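Local coordinates for protein endoglucanase (Humicola insolens, PDB 1DYS) that hydrolyses internal beta-1,4-glucosidic linkages in cellulose as a glycoside hydrolase family 6 endoglucanase, taking part in the recycling of plant biomass, at residues D92-E97 with A150-A155; E115-F120 with G164-Q169; Q267-L272 with W282-P287. One frame throughout, in Å; residues are numbered along the deposited sequence.

Interaction 1 of 3, residues D92-E97 with A150-A155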
loop_
_atom_site.group_PDB
_atom_site.type_symbol
_atom_site.label_atom_id
_atom_site.label_comp_id
_atom_site.label_asym_id
_atom_site.label_seq_id
_atom_site.Cartn_x
_atom_site.Cartn_y
_atom_site.Cartn_z
ATOM N N ASP A 92 3.888 -6.635 -10.716
ATOM C CA ASP A 92 5.170 -5.958 -10.859
ATOM C C ASP A 92 6.315 -6.843 -10.362
ATOM O O ASP A 92 7.140 -6.459 -9.542
ATOM C CB ASP A 92 5.195 -4.631 -10.096
ATOM C CG ASP A 92 4.156 -3.666 -10.635
ATOM O OD1 ASP A 92 4.364 -3.247 -11.798
ATOM O OD2 ASP A 92 3.142 -3.310 -9.986
ATOM N N CYS A 93 6.425 -8.023 -11.015
ATOM C CA CYS A 93 7.335 -9.034 -10.456
ATOM C C CYS A 93 8.778 -8.615 -10.403
ATOM O O CYS A 93 9.607 -9.100 -9.607
ATOM C CB CYS A 93 7.144 -10.375 -11.189
ATOM S SG CYS A 93 7.675 -10.358 -12.910
ATOM N N SER A 94 9.236 -7.701 -11.278
ATOM C CA SER A 94 10.632 -7.304 -11.322
ATOM C C SER A 94 11.128 -6.689 -10.033
ATOM O O SER A 94 12.347 -6.776 -9.811
ATOM C CB SER A 94 10.944 -6.395 -12.507
ATOM O OG SER A 94 10.866 -7.131 -13.727
ATOM N N ALA A 95 10.262 -6.233 -9.128
ATOM C CA ALA A 95 10.692 -5.700 -7.850
ATOM C C ALA A 95 10.874 -6.822 -6.828
ATOM O O ALA A 95 11.451 -6.573 -5.771
ATOM C CB ALA A 95 9.678 -4.664 -7.408
ATOM N N GLY A 96 10.473 -8.055 -7.167
ATOM C CA GLY A 96 10.788 -9.187 -6.301
ATOM C C GLY A 96 9.732 -9.702 -5.366
ATOM O O GLY A 96 9.895 -10.756 -4.742
ATOM N N GLU A 97 8.576 -9.036 -5.355
ATOM C CA GLU A 97 7.456 -9.442 -4.496
ATOM C C GLU A 97 6.209 -8.772 -5.069
ATOM O O GLU A 97 6.361 -7.654 -5.571
ATOM C CB GLU A 97 7.703 -8.940 -3.059
ATOM C CG GLU A 97 6.494 -9.097 -2.143
ATOM C CD GLU A 97 6.681 -8.451 -0.790
ATOM O OE1 GLU A 97 7.465 -7.487 -0.666
ATOM O OE2 GLU A 97 5.992 -8.907 0.156
ATOM N N ALA A 150 14.598 -14.816 -11.008
ATOM C CA ALA A 150 13.960 -16.050 -10.592
ATOM C C ALA A 150 12.504 -15.838 -10.219
ATOM O O ALA A 150 11.625 -16.566 -10.645
ATOM C CB ALA A 150 14.739 -16.616 -9.404
ATOM N N PHE A 151 12.241 -14.768 -9.460
ATOM C CA PHE A 151 10.875 -14.471 -9.067
ATOM C C PHE A 151 9.935 -14.260 -10.243
ATOM O O PHE A 151 8.826 -14.801 -10.247
ATOM C CB PHE A 151 10.907 -13.270 -8.118
ATOM C CG PHE A 151 9.521 -13.016 -7.537
ATOM C CD1 PHE A 151 8.986 -13.832 -6.577
ATOM C CD2 PHE A 151 8.781 -11.940 -7.996
ATOM C CE1 PHE A 151 7.744 -13.602 -6.044
ATOM C CE2 PHE A 151 7.535 -11.674 -7.464
ATOM C CZ PHE A 151 7.000 -12.518 -6.505
ATOM N N CYS A 152 10.286 -13.444 -11.223
ATOM C CA CYS A 152 9.429 -13.256 -12.398
ATOM C C CYS A 152 9.250 -14.512 -13.253
ATOM O O CYS A 152 8.154 -14.812 -13.763
ATOM C CB CYS A 152 10.014 -12.223 -13.376
ATOM S SG CYS A 152 9.701 -10.522 -12.836
ATOM N N ARG A 153 10.362 -15.226 -13.401
ATOM C CA ARG A 153 10.334 -16.448 -14.224
ATOM C C ARG A 153 9.406 -17.482 -13.626
ATOM O O ARG A 153 8.671 -18.211 -14.312
ATOM C CB ARG A 153 11.776 -16.976 -14.377
ATOM C CG ARG A 153 12.629 -16.124 -15.304
ATOM C CD ARG A 153 13.919 -16.831 -15.732
ATOM N NE ARG A 153 14.929 -16.894 -14.677
ATOM C CZ ARG A 153 15.259 -18.049 -14.079
ATOM N NH1 ARG A 153 14.691 -19.189 -14.438
ATOM N NH2 ARG A 153 16.169 -17.971 -13.128
ATOM N N ASN A 154 9.352 -17.529 -12.296
ATOM C CA ASN A 154 8.463 -18.380 -11.554
ATOM C C ASN A 154 6.998 -17.976 -11.666
ATOM O O ASN A 154 6.145 -18.793 -11.350
ATOM C CB ASN A 154 8.804 -18.337 -10.050
ATOM C CG ASN A 154 9.459 -19.639 -9.647
ATOM O OD1 ASN A 154 8.778 -20.666 -9.590
ATOM N ND2 ASN A 154 10.754 -19.573 -9.381
ATOM N N ALA A 155 6.729 -16.719 -11.949
ATOM C CA ALA A 155 5.385 -16.174 -12.034
ATOM C C ALA A 155 4.798 -16.129 -13.440
ATOM O O ALA A 155 3.599 -15.979 -13.655
ATOM C CB ALA A 155 5.479 -14.718 -11.528
#
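Cys93 and Cys152 are joined by a disulfide, SG to SG 2.0 Å, and beside this covalent link the ring of Phe151 lies against the backbone of Cys93, Gly96 and Glu97. These two features make up the dense part of the contact. Cys93 places its SG between its own backbone N and carbonyl carbon (chi1 68°), which aims the sulfur at the helix, and the bridge has a chi3 of 106°. The carbonyl O of Gly96 sits over the centre of the Phe151 ring, 3.4 Å above its plane. Near the ring plane, at the edge, Cys93 O comes to 3.4 Å from Phe151 CD2; the same oxygen accepts the Gly96 N-H, with N to O 2.8 Å, closing the short 3-10 turn 93-95. Phe151 reaches this backbone because its CG stands anti to the backbone N (chi1 -173°), and its CE2 approaches Glu97 N obliquely at 3.5 Å. In the fold, 92-97 belongs to the long excursion that follows strand 79-85 of the family 6 alpha/beta barrel, and 150-155 is the first part of helix 150-169, so the disulfide ties an active-site loop to a helix packed outside the barrel. Asp92, assigned as a proton donor, directly precedes Cys93; its OD2 is hydrogen-bonded to Tyr86 and Ser99. Packing is looser toward Ser94, which is exposed and modelled in two positions; in the one described its OG bonds to Asn143. No hydrogen bond crosses between the segments. The side chain of Glu97 starts away from the helix; its OE2 forms a salt bridge to Lys103 and its OE1 accepts a hydrogen bond from the backbone N of Trp330 of the second subunit.

Interaction 2 of 3, residues E115-F120 with G164-Q169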
loop_
_atom_site.group_PDB
_atom_site.type_symbol
_atom_site.label_atom_id
_atom_site.label_comp_id
_atom_site.label_asym_id
_atom_site.label_seq_id
_atom_site.Cartn_x
_atom_site.Cartn_y
_atom_site.Cartn_z
ATOM N N GLU A 115 -12.204 -13.854 -6.684
ATOM C CA GLU A 115 -12.507 -12.722 -5.823
ATOM C C GLU A 115 -12.269 -11.370 -6.515
ATOM O O GLU A 115 -12.746 -10.397 -5.909
ATOM C CB GLU A 115 -11.645 -12.796 -4.548
ATOM C CG GLU A 115 -12.015 -13.946 -3.621
ATOM C CD GLU A 115 -11.226 -13.923 -2.319
ATOM O OE1 GLU A 115 -11.326 -12.962 -1.521
ATOM O OE2 GLU A 115 -10.425 -14.845 -2.090
ATOM N N TYR A 116 -11.585 -11.388 -7.667
ATOM C CA TYR A 116 -11.322 -10.092 -8.317
ATOM C C TYR A 116 -11.864 -10.048 -9.750
ATOM O O TYR A 116 -12.770 -9.219 -9.926
ATOM C CB TYR A 116 -9.841 -9.733 -8.194
ATOM C CG TYR A 116 -9.497 -8.421 -8.874
ATOM C CD1 TYR A 116 -9.765 -7.200 -8.266
ATOM C CD2 TYR A 116 -8.958 -8.420 -10.145
ATOM C CE1 TYR A 116 -9.482 -5.991 -8.904
ATOM C CE2 TYR A 116 -8.669 -7.209 -10.805
ATOM C CZ TYR A 116 -8.918 -6.022 -10.164
ATOM O OH TYR A 116 -8.644 -4.817 -10.791
ATOM N N VAL A 117 -11.433 -10.935 -10.642
ATOM C CA VAL A 117 -11.990 -10.864 -11.998
ATOM C C VAL A 117 -13.488 -11.169 -12.030
ATOM O O VAL A 117 -14.247 -10.393 -12.632
ATOM C CB VAL A 117 -11.198 -11.790 -12.941
ATOM C CG1 VAL A 117 -11.783 -11.825 -14.323
ATOM C CG2 VAL A 117 -9.736 -11.283 -13.009
ATOM N N ASN A 118 -13.957 -12.229 -11.352
ATOM C CA ASN A 118 -15.402 -12.506 -11.469
ATOM C C ASN A 118 -16.285 -11.361 -11.089
ATOM O O ASN A 118 -17.166 -10.959 -11.881
ATOM C CB ASN A 118 -15.744 -13.812 -10.759
ATOM C CG ASN A 118 -15.130 -14.977 -11.504
ATOM O OD1 ASN A 118 -14.557 -14.972 -12.588
ATOM N ND2 ASN A 118 -15.250 -16.146 -10.837
ATOM N N PRO A 119 -16.098 -10.750 -9.953
ATOM C CA PRO A 119 -16.900 -9.640 -9.475
ATOM C C PRO A 119 -16.756 -8.446 -10.410
ATOM O O PRO A 119 -17.738 -7.727 -10.640
ATOM C CB PRO A 119 -16.585 -9.334 -8.015
ATOM C CG PRO A 119 -15.537 -10.353 -7.702
ATOM C CD PRO A 119 -15.208 -11.231 -8.882
ATOM N N PHE A 120 -15.559 -8.241 -10.941
ATOM C CA PHE A 120 -15.330 -7.173 -11.900
ATOM C C PHE A 120 -16.235 -7.390 -13.122
ATOM O O PHE A 120 -16.985 -6.476 -13.498
ATOM C CB PHE A 120 -13.864 -7.161 -12.334
ATOM C CG PHE A 120 -13.323 -5.884 -12.916
ATOM C CD1 PHE A 120 -13.828 -5.319 -14.082
ATOM C CD2 PHE A 120 -12.242 -5.313 -12.252
ATOM C CE1 PHE A 120 -13.222 -4.180 -14.571
ATOM C CE2 PHE A 120 -11.622 -4.175 -12.737
ATOM C CZ PHE A 120 -12.152 -3.613 -13.894
ATOM N N GLY A 164 -5.101 -14.052 -19.396
ATOM C CA GLY A 164 -6.005 -14.699 -20.369
ATOM C C GLY A 164 -7.380 -14.881 -19.748
ATOM O O GLY A 164 -8.395 -14.768 -20.429
ATOM N N TYR A 165 -7.406 -15.241 -18.450
ATOM C CA TYR A 165 -8.658 -15.415 -17.761
ATOM C C TYR A 165 -9.461 -14.113 -17.686
ATOM O O TYR A 165 -10.668 -14.113 -17.951
ATOM C CB TYR A 165 -8.464 -16.008 -16.349
ATOM C CG TYR A 165 -9.789 -16.218 -15.649
ATOM C CD1 TYR A 165 -10.494 -17.408 -15.910
ATOM C CD2 TYR A 165 -10.376 -15.337 -14.771
ATOM C CE1 TYR A 165 -11.717 -17.633 -15.323
ATOM C CE2 TYR A 165 -11.607 -15.557 -14.192
ATOM C CZ TYR A 165 -12.286 -16.731 -14.458
ATOM O OH TYR A 165 -13.501 -16.998 -13.886
ATOM N N ALA A 166 -8.738 -13.028 -17.413
ATOM C CA ALA A 166 -9.429 -11.731 -17.361
ATOM C C ALA A 166 -10.001 -11.350 -18.734
ATOM O O ALA A 166 -11.174 -10.949 -18.745
ATOM C CB ALA A 166 -8.380 -10.737 -16.879
ATOM N N ILE A 167 -9.265 -11.592 -19.816
ATOM C CA ILE A 167 -9.794 -11.300 -21.147
ATOM C C ILE A 167 -11.010 -12.189 -21.381
ATOM O O ILE A 167 -12.029 -11.725 -21.880
ATOM C CB ILE A 167 -8.748 -11.574 -22.235
ATOM C CG1 ILE A 167 -7.553 -10.608 -22.075
ATOM C CG2 ILE A 167 -9.288 -11.430 -23.656
ATOM C CD1 ILE A 167 -6.307 -10.964 -22.857
ATOM N N SER A 168 -10.847 -13.487 -21.059
ATOM C CA SER A 168 -11.964 -14.419 -21.303
ATOM C C SER A 168 -13.240 -14.007 -20.607
ATOM O O SER A 168 -14.349 -14.299 -21.092
ATOM C CB SER A 168 -11.589 -15.854 -20.907
ATOM O OG SER A 168 -11.618 -16.172 -19.515
ATOM N N GLN A 169 -13.165 -13.415 -19.413
ATOM C CA GLN A 169 -14.360 -13.040 -18.685
ATOM C C GLN A 169 -14.980 -11.693 -19.046
ATOM O O GLN A 169 -16.052 -11.376 -18.533
ATOM C CB GLN A 169 -14.065 -12.971 -17.171
ATOM C CG GLN A 169 -13.899 -14.369 -16.562
ATOM C CD GLN A 169 -15.301 -14.916 -16.337
ATOM O OE1 GLN A 169 -16.161 -14.300 -15.687
ATOM N NE2 GLN A 169 -15.572 -16.053 -16.959
HETATM O O HOH W 1 -14.145 -19.001 -11.956
#
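Tyr165 OH is held from two directions: it donates to Asn118 OD1 at 2.6 Å and accepts from a water at 2.9 Å. The donor lies in the carbonyl plane of the Asn118 amide, on a lone pair of OD1, with a C=O...donor angle of 128°. Asn118 ND2 gives a longer bond, 3.3 Å, to the same water, so the amide and the phenol close a small ring through the solvent molecule. OD1 comes in at the edge of the tyrosine ring, near its plane, and the amide and ring planes are turned 48° apart. Beneath this polar bridge Val117 fills the groove between the helices. Its CG1, anti to the backbone N, touches Tyr165 CE2 at 3.7 Å and the CB of Gln169 at 3.8 Å, while CG2 faces the CB of Ala166 at 4.1 Å. Helices 108-126 and 150-169 each follow a strand of the parallel barrel sheet, 79-85 and 132-136, in successive beta-alpha-beta crossovers; here they run side by side in the same direction, their local axes 9.8 Å apart and 16° from parallel. A wider pi-type turn at 115-117 and the kink at Pro119, whose N makes no bond to the preceding turn, interrupt the regularity of the first helix at this point. Facing the sheet from that helix, Phe120 packs on Leu83 and Leu85 of strand 79-85. On the neighbouring helix Tyr165 O receives Gln169 N and also Ser168 OG, the latter at 2.8 Å, while Gln169 O accepts a bond from Lys125.

Interaction 3 of 3, residues Q267-L272 with W282-P287; sequences QSRVAL and WCNVNP
The Arg269 guanidinium meets Asn284 OD1 at its edge, near the plane, but NH1 to OD1 is 4.3 Å, too long for a bond. Instead Asp316 forms a salt bridge with NH1, and Ser221 O takes NH2; Asn284 ND2 is hydrogen-bonded to Cys319 O. A second flat group, the amide of Asn286, puts ND2 2.9 Å from Asn284 O, with the acceptor in the amide plane, a bond that lies within the 282-287 segment. The indole of Trp282, assigned to substrate binding, has Cys283 CB against one face, 3.5 Å above the plane and offset toward the rim.

Direct joining occurs at the other end, where Leu272 N donates to Pro287 O at 3.1 Å and nearly straight (174°). There Leu272 CD1 rests on Pro287 CB at 3.7 Å, and a cis peptide bond precedes the proline. Ala271 CB faces Val285 CG1 more loosely, at 4.3 Å. The contact closes the base of a long loop linking the antiparallel strands 270-271 and 288-289, with helix 332-340 packed beside it through Tyr334 and Leu338 on Arg269 and Met337 on Asn286.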
loop_
_atom_site.group_PDB
_atom_site.type_symbol
_atom_site.label_atom_id
_atom_site.label_comp_id
_atom_site.label_asym_id
_atom_site.label_seq_id
_atom_site.Cartn_x
_atom_site.Cartn_y
_atom_site.Cartn_z
ATOM N N GLN A 267 -1.617 10.604 -21.394
ATOM C CA GLN A 267 -0.865 11.856 -21.401
ATOM C C GLN A 267 -1.217 12.602 -20.123
ATOM O O GLN A 267 -1.093 13.811 -20.041
ATOM C CB GLN A 267 -1.145 12.777 -22.610
ATOM C CG GLN A 267 -0.615 12.239 -23.933
ATOM C CD GLN A 267 0.906 12.323 -24.013
ATOM O OE1 GLN A 267 1.458 13.352 -24.415
ATOM N NE2 GLN A 267 1.554 11.258 -23.621
ATOM N N SER A 268 -1.567 11.859 -19.037
ATOM C CA SER A 268 -1.874 12.506 -17.762
ATOM C C SER A 268 -0.715 13.342 -17.262
ATOM O O SER A 268 -0.922 14.404 -16.657
ATOM C CB SER A 268 -2.195 11.439 -16.695
ATOM O OG SER A 268 -1.076 10.530 -16.600
ATOM N N ARG A 269 0.513 12.920 -17.487
ATOM C CA ARG A 269 1.702 13.677 -17.080
ATOM C C ARG A 269 2.724 13.562 -18.207
ATOM O O ARG A 269 2.895 12.478 -18.752
ATOM C CB ARG A 269 2.350 13.048 -15.830
ATOM C CG ARG A 269 1.423 13.051 -14.620
ATOM C CD ARG A 269 2.063 12.509 -13.351
ATOM N NE ARG A 269 2.387 11.073 -13.525
ATOM C CZ ARG A 269 2.965 10.383 -12.548
ATOM N NH1 ARG A 269 3.303 10.949 -11.409
ATOM N NH2 ARG A 269 3.249 9.076 -12.736
ATOM N N VAL A 270 3.336 14.667 -18.620
ATOM C CA VAL A 270 4.359 14.672 -19.649
ATOM C C VAL A 270 5.603 15.390 -19.102
ATOM O O VAL A 270 5.487 16.511 -18.626
ATOM C CB VAL A 270 3.851 15.388 -20.921
ATOM C CG1 VAL A 270 4.960 15.350 -21.981
ATOM C CG2 VAL A 270 2.629 14.716 -21.526
ATOM N N ALA A 271 6.734 14.702 -19.196
ATOM C CA ALA A 271 7.990 15.303 -18.759
ATOM C C ALA A 271 8.343 16.451 -19.697
ATOM O O ALA A 271 8.139 16.407 -20.918
ATOM C CB ALA A 271 9.073 14.226 -18.836
ATOM N N LEU A 272 8.880 17.499 -19.093
ATOM C CA LEU A 272 9.366 18.671 -19.789
ATOM C C LEU A 272 10.872 18.479 -19.962
ATOM O O LEU A 272 11.464 17.489 -19.494
ATOM C CB LEU A 272 9.094 19.969 -19.020
ATOM C CG LEU A 272 7.692 20.075 -18.390
ATOM C CD1 LEU A 272 7.527 21.320 -17.525
ATOM C CD2 LEU A 272 6.612 20.077 -19.463
ATOM N N TRP A 282 11.095 6.855 -13.177
ATOM C CA TRP A 282 9.634 6.805 -13.127
ATOM C C TRP A 282 8.942 7.464 -11.948
ATOM O O TRP A 282 7.701 7.573 -11.994
ATOM C CB TRP A 282 9.213 5.301 -13.062
ATOM C CG TRP A 282 9.863 4.643 -11.877
ATOM C CD1 TRP A 282 11.124 4.097 -11.821
ATOM C CD2 TRP A 282 9.315 4.496 -10.556
ATOM N NE1 TRP A 282 11.391 3.652 -10.550
ATOM C CE2 TRP A 282 10.286 3.873 -9.760
ATOM C CE3 TRP A 282 8.075 4.804 -9.991
ATOM C CZ2 TRP A 282 10.081 3.568 -8.410
ATOM C CZ3 TRP A 282 7.879 4.524 -8.652
ATOM C CH2 TRP A 282 8.867 3.905 -7.865
ATOM N N CYS A 283 9.645 7.725 -10.863
ATOM C CA CYS A 283 8.993 8.186 -9.642
ATOM C C CYS A 283 8.900 9.691 -9.555
ATOM O O CYS A 283 9.924 10.368 -9.512
ATOM C CB CYS A 283 9.739 7.654 -8.389
ATOM S SG CYS A 283 8.831 8.085 -6.880
ATOM N N ASN A 284 7.691 10.210 -9.559
ATOM C CA ASN A 284 7.409 11.626 -9.400
ATOM C C ASN A 284 8.390 12.476 -10.215
ATOM O O ASN A 284 9.028 13.375 -9.694
ATOM C CB ASN A 284 7.403 12.000 -7.931
ATOM C CG ASN A 284 6.391 11.209 -7.128
ATOM O OD1 ASN A 284 5.276 10.903 -7.583
ATOM N ND2 ASN A 284 6.794 10.836 -5.922
ATOM N N VAL A 285 8.404 12.172 -11.505
ATOM C CA VAL A 285 9.340 12.868 -12.404
ATOM C C VAL A 285 8.984 14.330 -12.498
ATOM O O VAL A 285 7.854 14.776 -12.628
ATOM C CB VAL A 285 9.408 12.142 -13.759
ATOM C CG1 VAL A 285 10.066 12.944 -14.871
ATOM C CG2 VAL A 285 10.086 10.816 -13.507
ATOM N N ASN A 286 10.042 15.152 -12.434
ATOM C CA ASN A 286 9.819 16.605 -12.480
ATOM C C ASN A 286 11.037 17.267 -13.129
ATOM O O ASN A 286 12.159 16.802 -12.989
ATOM C CB ASN A 286 9.537 17.148 -11.095
ATOM C CG ASN A 286 10.710 16.886 -10.157
ATOM O OD1 ASN A 286 11.598 17.731 -9.978
ATOM N ND2 ASN A 286 10.745 15.682 -9.582
ATOM N N PRO A 287 10.767 18.347 -13.841
ATOM C CA PRO A 287 9.481 18.957 -14.058
ATOM C C PRO A 287 8.545 18.235 -15.013
ATOM O O PRO A 287 8.998 17.607 -15.971
ATOM C CB PRO A 287 9.723 20.342 -14.724
ATOM C CG PRO A 287 11.173 20.288 -15.116
ATOM C CD PRO A 287 11.851 19.072 -14.538
#

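Overall arrangement
Interactions 1 and 2 share helix 150-169, one near its start and the other near its end, and their centres lie about 22 Å apart. Their segments alternate along the chain, all lying between strand 79-85 and strand 175-180. Interaction 3 follows later in the sequence, its centre about 26 Å from that of interaction 1 and about 31 Å from that of interaction 2, on the opposite side of the chain's centre from the latter. Interactions 1 and 3 both contain residues assigned to catalysis or substrate binding, and both involve loops that follow strands of the barrel; their nearest atoms are about 8 Å apart. Interaction 2 instead pairs outer helices away from those sites.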